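Local coordinates for protein uronate isomerase (Caulobacter crescentus, PDB 2Q01) that catalyses the isomerisation of D-glucuronate to D-fructuronate and of D-galacturonate to D-tagaturonate in pentose and glucuronate interconversion, at residues B[176-181]-B[239-244]; B[230-235]-B[292-297]; B[116-121]-B[429-434]. All blocks are in the same frame, centred on the assembly; numbering follows the deposited sequence. Where two conformers were deposited one is given.

Overall arrangement
The three contacts lie within one uronate isomerase chain, whose family belongs to the TIM-barrel clan. Interactions 1 and 2 are neighbours, their centres about 17 Å apart. Both use helix 228-244: its first part packs on helix 281-302 in interaction 2, and its last turns meet the start of helix 179-186 in interaction 1. Their segments alternate along the chain. Interaction 3 lies on the opposite side of the chain's centre, its centre about 32 Å from that of interaction 1 and 39 Å from that of interaction 2. It joins helix 114-126 to helix 425-445, and the long loop it closes contains both other contacts. Early and late parts of the chain are thereby brought together.

Interaction 1: residues B[176-181]-B[239-244]; sequences ESLQHH and RQAFID
Leu-178 lies across the ring of Phe-242, and the two side chains cross at about a right angle. The leucine spreads both methyls over the ring. Its CD1 sits over one face, 4.0 Å from the centroid of the Phe-242 ring and 23° off the ring normal. This is a CH-pi contact. It is displaced toward the rim, and the nearest ring atom to Leu-178 CD1 is Phe-242 CD1 at 3.7 Å. The other methyl, Leu-178 CD2, reaches the far end of the ring, 4.0 Å from Phe-242 CZ.

The side chain of Leu-178 sets out toward helix 228-244. Its CG is anti to the carbonyl carbon (chi1 -61°), and the extended second torsion carries CD1 on to the helix. There CD1 also rests against the backbone, 3.4 Å from Ala-241 O. The methyl of Ala-241 is farther off, with CB 4.4 Å from Leu-178 CD1. The Phe-242 ring extends from its helix to meet the leucine, and Tyr-197 meets it edge-to-face.

Leu-178 is the N-cap residue of helix 179-186, so the contact joins the N-terminal start of that helix to the C-terminal part of helix 228-244. Nearby, the backbone O of Glu-176 takes a weak hydrogen bond from Arg-238.

The side-chain contact between the segments is apolar. Its hold is dispersive, two methyls against an aromatic face, with no charge pair to give it direction.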
loop_
_atom_site.group_PDB
_atom_site.type_symbol
_atom_site.label_atom_id
_atom_site.label_comp_id
_atom_site.label_asym_id
_atom_site.label_seq_id
_atom_site.Cartn_x
_atom_site.Cartn_y
_atom_site.Cartn_z
ATOM N N GLU B 176 17.102 34.908 -2.153
ATOM C CA GLU B 176 17.471 35.228 -3.547
ATOM C C GLU B 176 16.633 36.349 -4.170
ATOM O O GLU B 176 15.530 36.643 -3.694
ATOM C CB GLU B 176 17.496 33.981 -4.441
ATOM C CG GLU B 176 16.735 32.779 -3.901
ATOM C CD GLU B 176 17.077 31.492 -4.631
ATOM O OE1 GLU B 176 18.074 31.474 -5.384
ATOM O OE2 GLU B 176 16.347 30.496 -4.449
ATOM N N SER B 177 17.173 36.967 -5.226
ATOM C CA SER B 177 16.515 38.102 -5.877
ATOM C C SER B 177 15.473 37.670 -6.904
ATOM O O SER B 177 15.571 36.592 -7.500
ATOM C CB SER B 177 17.542 39.038 -6.527
ATOM O OG SER B 177 18.074 38.487 -7.718
ATOM N N LEU B 178 14.475 38.527 -7.097
ATOM C CA LEU B 178 13.435 38.307 -8.097
ATOM C C LEU B 178 13.730 39.149 -9.347
ATOM O O LEU B 178 12.828 39.668 -10.019
ATOM C CB LEU B 178 12.061 38.609 -7.499
ATOM C CG LEU B 178 11.687 37.734 -6.301
ATOM C CD1 LEU B 178 10.398 38.217 -5.685
ATOM C CD2 LEU B 178 11.579 36.268 -6.709
ATOM N N GLN B 179 15.027 39.255 -9.622
ATOM C CA GLN B 179 15.627 39.977 -10.735
ATOM C C GLN B 179 15.029 39.587 -12.090
ATOM O O GLN B 179 14.592 40.442 -12.860
ATOM C CB GLN B 179 17.122 39.646 -10.723
ATOM C CG GLN B 179 18.031 40.552 -11.518
ATOM C CD GLN B 179 19.471 40.062 -11.517
ATOM O OE1 GLN B 179 20.265 40.442 -12.380
ATOM N NE2 GLN B 179 19.814 39.211 -10.553
ATOM N N HIS B 180 15.016 38.287 -12.365
ATOM C CA HIS B 180 14.646 37.776 -13.677
ATOM C C HIS B 180 13.146 37.801 -13.915
ATOM O O HIS B 180 12.703 37.869 -15.054
ATOM C CB HIS B 180 15.212 36.371 -13.872
ATOM C CG HIS B 180 16.694 36.303 -13.684
ATOM N ND1 HIS B 180 17.580 36.887 -14.562
ATOM C CD2 HIS B 180 17.444 35.743 -12.707
ATOM C CE1 HIS B 180 18.815 36.681 -14.138
ATOM N NE2 HIS B 180 18.759 35.990 -13.015
ATOM N N HIS B 181 12.375 37.764 -12.834
ATOM C CA HIS B 181 10.929 37.896 -12.918
ATOM C C HIS B 181 10.509 39.319 -13.242
ATOM O O HIS B 181 9.555 39.523 -13.986
ATOM C CB HIS B 181 10.281 37.453 -11.614
ATOM C CG HIS B 181 10.392 35.986 -11.365
ATOM N ND1 HIS B 181 11.485 35.422 -10.747
ATOM C CD2 HIS B 181 9.558 34.966 -11.669
ATOM C CE1 HIS B 181 11.310 34.117 -10.661
ATOM N NE2 HIS B 181 10.153 33.813 -11.222
ATOM N N ARG B 239 7.632 37.832 1.385
ATOM C CA ARG B 239 6.406 37.279 0.831
ATOM C C ARG B 239 5.654 38.299 -0.014
ATOM O O ARG B 239 5.160 37.959 -1.090
ATOM C CB ARG B 239 5.506 36.737 1.937
ATOM C CG ARG B 239 5.874 35.334 2.366
ATOM C CD ARG B 239 5.284 34.996 3.720
ATOM N NE ARG B 239 3.842 34.791 3.651
ATOM C CZ ARG B 239 3.256 33.595 3.651
ATOM N NH1 ARG B 239 3.981 32.488 3.717
ATOM N NH2 ARG B 239 1.938 33.509 3.588
ATOM N N GLN B 240 5.592 39.540 0.472
ATOM C CA GLN B 240 4.983 40.651 -0.259
ATOM C C GLN B 240 5.669 40.895 -1.599
ATOM O O GLN B 240 4.997 41.101 -2.608
ATOM C CB GLN B 240 4.996 41.934 0.587
ATOM C CG GLN B 240 4.104 43.051 0.052
ATOM C CD GLN B 240 2.697 42.575 -0.285
ATOM O OE1 GLN B 240 1.976 42.054 0.575
ATOM N NE2 GLN B 240 2.303 42.747 -1.544
ATOM N N ALA B 241 7.002 40.858 -1.594
ATOM C CA ALA B 241 7.813 40.987 -2.805
ATOM C C ALA B 241 7.545 39.876 -3.821
ATOM O O ALA B 241 7.622 40.106 -5.024
ATOM C CB ALA B 241 9.291 41.023 -2.448
ATOM N N PHE B 242 7.238 38.678 -3.326
ATOM C CA PHE B 242 6.914 37.534 -4.176
ATOM C C PHE B 242 5.527 37.685 -4.795
ATOM O O PHE B 242 5.343 37.408 -5.978
ATOM C CB PHE B 242 7.011 36.228 -3.386
ATOM C CG PHE B 242 8.402 35.650 -3.310
ATOM C CD1 PHE B 242 9.423 36.310 -2.633
ATOM C CD2 PHE B 242 8.684 34.418 -3.892
ATOM C CE1 PHE B 242 10.702 35.768 -2.548
ATOM C CE2 PHE B 242 9.960 33.866 -3.817
ATOM C CZ PHE B 242 10.971 34.544 -3.148
ATOM N N ILE B 243 4.566 38.127 -3.984
ATOM C CA ILE B 243 3.210 38.468 -4.429
ATOM C C ILE B 243 3.233 39.506 -5.555
ATOM O O ILE B 243 2.556 39.341 -6.578
ATOM C CB ILE B 243 2.351 38.974 -3.236
ATOM C CG1 ILE B 243 2.033 37.810 -2.303
ATOM C CG2 ILE B 243 1.045 39.623 -3.704
ATOM C CD1 ILE B 243 1.745 38.220 -0.898
ATOM N N ASP B 244 4.038 40.551 -5.361
ATOM C CA ASP B 244 4.249 41.596 -6.362
ATOM C C ASP B 244 4.917 41.067 -7.634
ATOM O O ASP B 244 4.775 41.658 -8.707
ATOM C CB ASP B 244 5.078 42.741 -5.772
ATOM C CG ASP B 244 4.334 43.516 -4.693
ATOM O OD1 ASP B 244 5.009 44.180 -3.878
ATOM O OD2 ASP B 244 3.084 43.469 -4.654
#

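Interaction 2: residues B[230-235]-B[292-297]; sequences SYLEAH and LTEMAK
Met-295 lays its terminal methyl over one face of the His-235 ring. CE stands 3.9 Å from the centroid of the His-235 ring, only 17° off the ring normal, as a CH-pi contact. It leans toward the CG side, with Met-295 CE 3.7 Å from His-235 CG. Met-295 SD is farther away and oblique, 4.9 Å from the ring centroid of His-235. The methionine chain bends at chi2 (-73°) and again at chi3, which turns its methyl onto the imidazole.

The histidine is gripped at both ring nitrogens. NE2 donates to Tyr-231 OH one helical turn earlier at 3.1 Å, in the imidazole plane and nearly straight at 168°. ND1 is hydrogen-bonded to Tyr-197 OH. These bonds fix the rotation of the ring.

Leu-232 and Glu-294 make the second patch, their side chains crossing at about a right angle. Leu-232 CD2 packs on Glu-294 CG at 3.7 Å. The acid meets the leucine mainly through its aliphatic part. Its carboxylate binds Gln-290 through OE2, and OE1 forms a salt bridge with Lys-297 NZ, its hydrogen bond weak.

Met-298, one turn beyond Glu-294, extends the packing onto both Leu-232 and His-235. Helices 228-244 and 281-302 thus meet through a buried, mainly apolar interface. Strands 249-252 and 305-308 follow these helices and lie side by side in a parallel sheet, consistent with the family's TIM-barrel fold.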
loop_
_atom_site.group_PDB
_atom_site.type_symbol
_atom_site.label_atom_id
_atom_site.label_comp_id
_atom_site.label_asym_id
_atom_site.label_seq_id
_atom_site.Cartn_x
_atom_site.Cartn_y
_atom_site.Cartn_z
ATOM N N SER B 230 11.619 40.503 14.119
ATOM C CA SER B 230 12.079 41.069 12.853
ATOM C C SER B 230 12.536 40.009 11.842
ATOM O O SER B 230 12.784 40.326 10.679
ATOM C CB SER B 230 13.159 42.131 13.084
ATOM O OG SER B 230 14.256 41.611 13.803
ATOM N N TYR B 231 12.655 38.762 12.294
ATOM C CA TYR B 231 12.837 37.616 11.402
ATOM C C TYR B 231 11.489 37.338 10.745
ATOM O O TYR B 231 11.407 37.036 9.549
ATOM C CB TYR B 231 13.332 36.401 12.194
ATOM C CG TYR B 231 13.236 35.065 11.483
ATOM C CD1 TYR B 231 14.240 34.644 10.604
ATOM C CD2 TYR B 231 12.161 34.204 11.717
ATOM C CE1 TYR B 231 14.162 33.416 9.965
ATOM C CE2 TYR B 231 12.070 32.977 11.076
ATOM C CZ TYR B 231 13.074 32.587 10.207
ATOM O OH TYR B 231 12.986 31.372 9.576
ATOM N N LEU B 232 10.435 37.455 11.546
ATOM C CA LEU B 232 9.069 37.327 11.070
ATOM C C LEU B 232 8.667 38.477 10.150
ATOM O O LEU B 232 7.972 38.253 9.155
ATOM C CB LEU B 232 8.098 37.213 12.245
ATOM C CG LEU B 232 8.140 35.920 13.061
ATOM C CD1 LEU B 232 6.994 35.905 14.049
ATOM C CD2 LEU B 232 8.088 34.699 12.152
ATOM N N GLU B 233 9.109 39.694 10.475
ATOM C CA GLU B 233 8.919 40.848 9.588
ATOM C C GLU B 233 9.642 40.694 8.259
ATOM O O GLU B 233 9.140 41.127 7.228
ATOM C CB GLU B 233 9.349 42.158 10.250
ATOM C CG GLU B 233 8.183 43.026 10.708
ATOM C CD GLU B 233 7.238 43.401 9.573
ATOM O OE1 GLU B 233 7.719 43.913 8.539
ATOM O OE2 GLU B 233 6.013 43.186 9.720
ATOM N N ALA B 234 10.818 40.074 8.299
ATOM C CA ALA B 234 11.596 39.797 7.100
ATOM C C ALA B 234 10.904 38.791 6.185
ATOM O O ALA B 234 11.037 38.873 4.969
ATOM C CB ALA B 234 12.976 39.309 7.476
ATOM N N HIS B 235 10.167 37.850 6.773
ATOM C CA HIS B 235 9.378 36.887 6.007
ATOM C C HIS B 235 8.157 37.531 5.364
ATOM O O HIS B 235 7.801 37.193 4.236
ATOM C CB HIS B 235 8.923 35.736 6.891
ATOM C CG HIS B 235 9.896 34.605 6.973
ATOM N ND1 HIS B 235 10.216 33.819 5.887
ATOM C CD2 HIS B 235 10.587 34.097 8.020
ATOM C CE1 HIS B 235 11.080 32.891 6.254
ATOM N NE2 HIS B 235 11.319 33.035 7.545
ATOM N N LEU B 292 5.819 26.176 10.089
ATOM C CA LEU B 292 4.698 25.772 9.238
ATOM C C LEU B 292 3.430 26.498 9.656
ATOM O O LEU B 292 2.706 27.021 8.812
ATOM C CB LEU B 292 4.478 24.253 9.262
ATOM C CG LEU B 292 5.246 23.413 8.233
ATOM C CD1 LEU B 292 4.686 21.995 8.163
ATOM C CD2 LEU B 292 5.232 24.054 6.841
ATOM N N THR B 293 3.190 26.550 10.965
ATOM C CA THR B 293 2.065 27.291 11.545
ATOM C C THR B 293 2.219 28.801 11.353
ATOM O O THR B 293 1.245 29.507 11.112
ATOM C CB THR B 293 1.919 26.961 13.040
ATOM O OG1 THR B 293 1.661 25.563 13.180
ATOM C CG2 THR B 293 0.772 27.737 13.696
ATOM N N GLU B 294 3.455 29.280 11.436
ATOM C CA GLU B 294 3.728 30.700 11.332
ATOM C C GLU B 294 3.474 31.205 9.917
ATOM O O GLU B 294 2.936 32.298 9.743
ATOM C CB GLU B 294 5.152 31.003 11.799
ATOM C CG GLU B 294 5.285 32.323 12.551
ATOM C CD GLU B 294 4.551 32.353 13.892
ATOM O OE1 GLU B 294 3.911 33.383 14.195
ATOM O OE2 GLU B 294 4.617 31.360 14.644
ATOM N N MET B 295 3.820 30.384 8.918
ATOM C CA MET B 295 3.578 30.708 7.503
ATOM C C MET B 295 2.090 30.705 7.173
ATOM O O MET B 295 1.648 31.434 6.289
ATOM C CB MET B 295 4.302 29.732 6.566
ATOM C CG MET B 295 5.829 29.779 6.580
ATOM S SD MET B 295 6.585 31.202 5.796
ATOM C CE MET B 295 7.076 32.165 7.213
ATOM N N ALA B 296 1.333 29.868 7.877
ATOM C CA ALA B 296 -0.110 29.763 7.701
ATOM C C ALA B 296 -0.823 30.957 8.316
ATOM O O ALA B 296 -1.844 31.400 7.799
ATOM C CB ALA B 296 -0.612 28.492 8.320
ATOM N N LYS B 297 -0.277 31.462 9.421
ATOM C CA LYS B 297 -0.754 32.685 10.067
ATOM C C LYS B 297 -0.500 33.936 9.214
ATOM O O LYS B 297 -1.256 34.906 9.288
ATOM C CB LYS B 297 -0.091 32.851 11.440
ATOM C CG LYS B 297 -0.651 31.927 12.515
ATOM C CD LYS B 297 -0.253 32.370 13.913
ATOM C CE LYS B 297 1.006 31.683 14.384
ATOM N NZ LYS B 297 1.370 32.098 15.766
#

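Interaction 3: residues B[116-121]-B[429-434]; sequences WVWLNH and HDVARR
Val-431 touches both Val-117 and Trp-118 with one branch. Its CG2 meets Val-117 CG1 at 3.6 Å. Val-431 CG2 also comes to the edge of the Trp-118 indole, near its plane, 3.7 Å from Trp-118 NE1. With CG1 anti to the backbone N (chi1 170°), CG2 is the branch that faces helix 114-126.

His-121 and Asp-430 form the other half, crossing at about a right angle. His-121 CE1 approaches Asp-430 CB at 3.8 Å, and the ring and carboxylate planes are 56° apart. A water donates to Asp-430 OD1 at 3.1 Å and has a weak bond with His-121 ND1.

Asp-430 OD1 also takes a bond from Arg-434 NE at 2.9 Å, on its syn side but tilted somewhat out of the carboxylate plane, and pairs with Arg-13. Tyr-29 holds OD2. An alanine here is likely to leave both arginines without this carboxylate, and the bridging water and the Tyr-29 hydroxyl without their acceptor.

The helix segments, 123° apart in direction, thus meet through an apolar patch beside a polar one. The valine contacts are simple close packing, whereas the partly exposed aspartate joins a charge network to the water bridge.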
loop_
_atom_site.group_PDB
_atom_site.type_symbol
_atom_site.label_atom_id
_atom_site.label_comp_id
_atom_site.label_asym_id
_atom_site.label_seq_id
_atom_site.Cartn_x
_atom_site.Cartn_y
_atom_site.Cartn_z
ATOM N N TRP B 116 10.586 7.033 -20.555
ATOM C CA TRP B 116 10.420 6.498 -21.898
ATOM C C TRP B 116 9.318 7.281 -22.598
ATOM O O TRP B 116 9.475 7.693 -23.744
ATOM C CB TRP B 116 10.045 5.016 -21.827
ATOM C CG TRP B 116 10.016 4.288 -23.142
ATOM C CD1 TRP B 116 11.017 3.532 -23.675
ATOM C CD2 TRP B 116 8.923 4.221 -24.072
ATOM N NE1 TRP B 116 10.626 3.006 -24.881
ATOM C CE2 TRP B 116 9.346 3.412 -25.151
ATOM C CE3 TRP B 116 7.629 4.768 -24.100
ATOM C CZ2 TRP B 116 8.521 3.134 -26.251
ATOM C CZ3 TRP B 116 6.811 4.490 -25.191
ATOM C CH2 TRP B 116 7.262 3.679 -26.253
ATOM N N VAL B 117 8.212 7.488 -21.889
ATOM C CA VAL B 117 7.070 8.231 -22.408
ATOM C C VAL B 117 7.409 9.711 -22.649
ATOM O O VAL B 117 7.114 10.236 -23.723
ATOM C CB VAL B 117 5.818 8.076 -21.490
ATOM C CG1 VAL B 117 4.665 8.917 -21.992
ATOM C CG2 VAL B 117 5.378 6.612 -21.397
ATOM N N TRP B 118 8.055 10.362 -21.675
ATOM C CA TRP B 118 8.343 11.803 -21.770
ATOM C C TRP B 118 9.375 12.145 -22.837
ATOM O O TRP B 118 9.175 13.081 -23.603
ATOM C CB TRP B 118 8.802 12.397 -20.433
ATOM C CG TRP B 118 7.854 12.221 -19.286
ATOM C CD1 TRP B 118 6.487 12.293 -19.320
ATOM C CD2 TRP B 118 8.210 11.978 -17.921
ATOM N NE1 TRP B 118 5.971 12.089 -18.062
ATOM C CE2 TRP B 118 7.005 11.893 -17.183
ATOM C CE3 TRP B 118 9.431 11.809 -17.249
ATOM C CZ2 TRP B 118 6.985 11.651 -15.804
ATOM C CZ3 TRP B 118 9.412 11.566 -15.879
ATOM C CH2 TRP B 118 8.195 11.486 -15.171
ATOM N N LEU B 119 10.471 11.392 -22.879
ATOM C CA LEU B 119 11.543 11.648 -23.835
ATOM C C LEU B 119 11.161 11.323 -25.267
ATOM O O LEU B 119 11.558 12.045 -26.180
ATOM C CB LEU B 119 12.817 10.891 -23.461
ATOM C CG LEU B 119 13.744 11.499 -22.410
ATOM C CD1 LEU B 119 14.846 10.510 -22.114
ATOM C CD2 LEU B 119 14.324 12.821 -22.886
ATOM N N ASN B 120 10.391 10.255 -25.465
ATOM C CA ASN B 120 9.895 9.927 -26.803
ATOM C C ASN B 120 8.830 10.898 -27.304
ATOM O O ASN B 120 8.685 11.078 -28.509
ATOM C CB ASN B 120 9.412 8.475 -26.894
ATOM C CG ASN B 120 10.567 7.471 -26.905
ATOM O OD1 ASN B 120 11.619 7.710 -27.506
ATOM N ND2 ASN B 120 10.365 6.338 -26.244
ATOM N N HIS B 121 8.100 11.520 -26.378
ATOM C CA HIS B 121 7.220 12.643 -26.694
ATOM C C HIS B 121 8.059 13.821 -27.186
ATOM O O HIS B 121 7.735 14.426 -28.202
ATOM C CB HIS B 121 6.380 13.027 -25.468
ATOM C CG HIS B 121 5.366 14.108 -25.716
ATOM N ND1 HIS B 121 4.013 13.904 -25.552
ATOM C CD2 HIS B 121 5.507 15.409 -26.069
ATOM C CE1 HIS B 121 3.363 15.023 -25.820
ATOM N NE2 HIS B 121 4.245 15.952 -26.140
ATOM N N HIS B 429 2.381 17.025 -19.010
ATOM C CA HIS B 429 0.978 17.426 -18.958
ATOM C C HIS B 429 0.087 16.566 -19.839
ATOM O O HIS B 429 -1.059 16.323 -19.485
ATOM C CB HIS B 429 0.814 18.903 -19.306
ATOM C CG HIS B 429 0.893 19.805 -18.117
ATOM N ND1 HIS B 429 2.090 20.217 -17.575
ATOM C CD2 HIS B 429 -0.076 20.362 -17.356
ATOM C CE1 HIS B 429 1.855 20.992 -16.532
ATOM N NE2 HIS B 429 0.548 21.099 -16.380
ATOM N N ASP B 430 0.620 16.098 -20.968
ATOM C CA ASP B 430 -0.089 15.153 -21.831
ATOM C C ASP B 430 -0.349 13.818 -21.137
ATOM O O ASP B 430 -1.449 13.270 -21.247
ATOM C CB ASP B 430 0.669 14.912 -23.135
ATOM C CG ASP B 430 -0.217 14.326 -24.211
ATOM O OD1 ASP B 430 -0.115 13.112 -24.483
ATOM O OD2 ASP B 430 -1.038 15.081 -24.767
ATOM N N VAL B 431 0.661 13.303 -20.430
ATOM C CA VAL B 431 0.537 12.074 -19.630
ATOM C C VAL B 431 -0.551 12.227 -18.560
ATOM O O VAL B 431 -1.373 11.333 -18.376
ATOM C CB VAL B 431 1.893 11.689 -18.974
ATOM C CG1 VAL B 431 1.742 10.570 -17.938
ATOM C CG2 VAL B 431 2.883 11.281 -20.019
ATOM N N ALA B 432 -0.560 13.375 -17.883
ATOM C CA ALA B 432 -1.582 13.693 -16.877
ATOM C C ALA B 432 -2.983 13.635 -17.461
ATOM O O ALA B 432 -3.890 13.071 -16.856
ATOM C CB ALA B 432 -1.329 15.062 -16.294
ATOM N N ARG B 433 -3.139 14.214 -18.647
ATOM C CA ARG B 433 -4.428 14.280 -19.337
ATOM C C ARG B 433 -4.950 12.922 -19.827
ATOM O O ARG B 433 -6.150 12.664 -19.749
ATOM C CB ARG B 433 -4.352 15.300 -20.468
ATOM C CG ARG B 433 -4.210 16.726 -19.948
ATOM C CD ARG B 433 -3.745 17.716 -21.006
ATOM N NE ARG B 433 -3.582 19.037 -20.401
ATOM C CZ ARG B 433 -3.486 20.185 -21.065
ATOM N NH1 ARG B 433 -3.524 20.215 -22.392
ATOM N NH2 ARG B 433 -3.358 21.314 -20.390
ATOM N N ARG B 434 -4.050 12.053 -20.289
ATOM C CA ARG B 434 -4.419 10.713 -20.759
ATOM C C ARG B 434 -4.790 9.768 -19.634
ATOM O O ARG B 434 -5.736 8.990 -19.770
ATOM C CB ARG B 434 -3.287 10.093 -21.575
ATOM C CG ARG B 434 -3.045 10.803 -22.876
ATOM C CD ARG B 434 -1.911 10.202 -23.666
ATOM N NE ARG B 434 -1.845 10.860 -24.963
ATOM C CZ ARG B 434 -2.379 10.373 -26.078
ATOM N NH1 ARG B 434 -2.283 11.063 -27.199
ATOM N NH2 ARG B 434 -2.989 9.195 -26.073
HETATM O O HOH W 1 2.505 11.496 -23.866
#